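Cysteine synthase (Helicobacter pylori, PDB 6AHI) uses pyridoxal 5'-phosphate to make L-cysteine and acetate from O-acetyl-L-serine and hydrogen sulfide, and also has cystathionine beta-synthase activity. Local coordinates at residues I69-A74 and S141-Q146. Numbering follows the deposited sequence.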
loop_
_atom_site.group_PDB
_atom_site.type_symbol
_atom_site.label_atom_id
_atom_site.label_comp_id
_atom_site.label_asym_id
_atom_site.label_seq_id
_atom_site.Cartn_x
_atom_site.Cartn_y
_atom_site.Cartn_z
ATOM N N ILE A 69 -2.669 -18.200 17.938
ATOM C CA ILE A 69 -3.414 -16.951 18.125
ATOM C C ILE A 69 -4.807 -17.114 17.519
ATOM O O ILE A 69 -4.905 -17.470 16.339
ATOM C CB ILE A 69 -2.728 -15.749 17.447
ATOM C CG1 ILE A 69 -1.248 -15.607 17.813
ATOM C CG2 ILE A 69 -3.521 -14.482 17.752
ATOM C CD1 ILE A 69 -0.991 -15.662 19.295
ATOM N N ILE A 70 -5.847 -16.804 18.310
ATOM C CA ILE A 70 -7.237 -16.767 17.859
ATOM C C ILE A 70 -7.805 -15.363 18.111
ATOM O O ILE A 70 -7.693 -14.866 19.207
ATOM C CB ILE A 70 -8.066 -17.823 18.608
ATOM C CG1 ILE A 70 -7.365 -19.187 18.662
ATOM C CG2 ILE A 70 -9.466 -17.923 18.020
ATOM C CD1 ILE A 70 -8.151 -20.252 19.361
ATOM N N GLU A 71 -8.465 -14.761 17.115
ATOM C CA GLU A 71 -9.101 -13.449 17.288
ATOM C C GLU A 71 -10.332 -13.331 16.391
ATOM O O GLU A 71 -10.271 -13.662 15.212
ATOM C CB GLU A 71 -8.090 -12.335 17.009
ATOM C CG GLU A 71 -8.587 -10.932 17.310
ATOM C CD GLU A 71 -8.966 -10.609 18.751
ATOM O OE1 GLU A 71 -9.106 -11.563 19.583
ATOM O OE2 GLU A 71 -9.139 -9.390 19.047
ATOM N N PRO A 72 -11.495 -12.844 16.905
ATOM C CA PRO A 72 -12.581 -12.377 16.040
ATOM C C PRO A 72 -12.221 -10.999 15.463
ATOM O O PRO A 72 -11.698 -10.157 16.180
ATOM C CB PRO A 72 -13.775 -12.296 17.005
ATOM C CG PRO A 72 -13.120 -11.899 18.311
ATOM C CD PRO A 72 -11.823 -12.692 18.333
ATOM N N THR A 73 -12.463 -10.783 14.170
ATOM C CA THR A 73 -12.071 -9.519 13.532
ATOM C C THR A 73 -12.944 -9.307 12.298
ATOM O O THR A 73 -13.429 -10.238 11.727
ATOM C CB THR A 73 -10.558 -9.461 13.231
ATOM O OG1 THR A 73 -10.192 -8.344 12.417
ATOM C CG2 THR A 73 -10.051 -10.684 12.510
ATOM N N ALA A 74 -13.174 -8.040 11.962
ATOM C CA ALA A 74 -13.803 -7.639 10.708
ATOM C C ALA A 74 -12.718 -7.247 9.694
ATOM O O ALA A 74 -13.053 -6.771 8.610
ATOM C CB ALA A 74 -14.812 -6.527 10.955
ATOM N N SER A 141 -3.699 -21.752 23.564
ATOM C CA SER A 141 -4.257 -20.697 22.698
ATOM C C SER A 141 -4.018 -19.325 23.331
ATOM O O SER A 141 -3.743 -19.194 24.514
ATOM C CB SER A 141 -5.733 -20.925 22.410
ATOM O OG SER A 141 -6.506 -21.046 23.598
ATOM N N TYR A 142 -4.151 -18.284 22.522
ATOM C CA TYR A 142 -4.149 -16.943 23.040
ATOM C C TYR A 142 -5.219 -16.148 22.295
ATOM O O TYR A 142 -5.234 -16.122 21.080
ATOM C CB TYR A 142 -2.755 -16.332 22.971
ATOM C CG TYR A 142 -2.757 -14.867 23.297
ATOM C CD1 TYR A 142 -3.000 -14.420 24.585
ATOM C CD2 TYR A 142 -2.571 -13.925 22.305
ATOM C CE1 TYR A 142 -2.995 -13.067 24.888
ATOM C CE2 TYR A 142 -2.560 -12.570 22.590
ATOM C CZ TYR A 142 -2.797 -12.141 23.883
ATOM O OH TYR A 142 -2.807 -10.807 24.152
ATOM N N LEU A 143 -6.128 -15.559 23.072
ATOM C CA LEU A 143 -7.330 -14.893 22.573
ATOM C C LEU A 143 -7.270 -13.446 23.059
ATOM O O LEU A 143 -7.684 -13.142 24.183
ATOM C CB LEU A 143 -8.567 -15.651 23.076
ATOM C CG LEU A 143 -9.939 -15.210 22.544
ATOM C CD1 LEU A 143 -10.009 -15.193 21.020
ATOM C CD2 LEU A 143 -11.043 -16.110 23.100
ATOM N N PRO A 144 -6.708 -12.515 22.256
ATOM C CA PRO A 144 -6.527 -11.138 22.705
ATOM C C PRO A 144 -7.839 -10.476 23.149
ATOM O O PRO A 144 -7.841 -9.765 24.149
ATOM C CB PRO A 144 -5.965 -10.393 21.484
ATOM C CG PRO A 144 -5.407 -11.475 20.588
ATOM C CD PRO A 144 -6.189 -12.736 20.898
ATOM N N LEU A 145 -8.927 -10.717 22.405
ATOM C CA LEU A 145 -10.192 -9.960 22.537
ATOM C C LEU A 145 -9.874 -8.472 22.648
ATOM O O LEU A 145 -9.968 -7.890 23.728
ATOM C CB LEU A 145 -10.991 -10.468 23.737
ATOM C CG LEU A 145 -11.564 -11.869 23.529
ATOM C CD1 LEU A 145 -12.213 -12.407 24.807
ATOM C CD2 LEU A 145 -12.564 -11.883 22.374
ATOM N N GLN A 146 -9.455 -7.915 21.509
ATOM C CA GLN A 146 -9.026 -6.539 21.396
ATOM C C GLN A 146 -10.097 -5.597 21.973
ATOM O O GLN A 146 -9.768 -4.569 22.547
ATOM C CB GLN A 146 -8.716 -6.191 19.928
ATOM C CG GLN A 146 -9.958 -6.085 19.042
ATOM C CD GLN A 146 -9.648 -6.145 17.567
ATOM O OE1 GLN A 146 -8.978 -5.257 17.031
ATOM N NE2 GLN A 146 -10.139 -7.186 16.892
#
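Glu71 reaches from strand 68-72 to the turn that follows strand 141-142 and takes a backbone N-H on each carboxylate oxygen. Gln146 N donates to Glu71 OE2 at 2.9 Å, nearly straight (170°) and on its syn lone pair; Leu145 N donates to Glu71 OE1 at 3.0 Å, also on the syn side but 19° out of the carboxylate plane and more bent. Glu71 CG stands anti to the backbone N (chi1 -173°) and the chain then bends at chi2, which brings Glu71 OE1 beside the Pro144 ring, 3.4 Å from Pro144 CD. Gripped at both oxygens, this buried group has its rotation fixed, and two N-H donors probably steady its negative charge.

Where the strands still pair, Ile70 N donates to Tyr142 O at 2.9 Å. Two residues past Tyr142, where parallel pairing would next bring an N-H to Ile70 O, Pro144 has none; instead Leu143 CA lies 3.4 Å from Ile70 O, its C-H pointing almost straight at the oxygen. The side chain of Ile70 sets CD1 against Ser141 CB and CB against Leu143 CD1, on the side covered by helix 123-137. On the other face, Ile69 runs alongside Tyr142 and brings Ile69 CD1 to the ring edge, 3.8 Å from Tyr142 CD2.

Gln146 lays its CB and CG against Glu71 OE2, while Gln146 OE1 is hydrogen-bonded to Thr77 OG1. Ser181, by similarity a cofactor-binding residue, is close by. The strands run parallel at the edge of the four-stranded sheet of the smaller alpha/beta domain in this fold-type II PLP enzyme, and the carboxylate ties down the turn as the chain leaves the sheet.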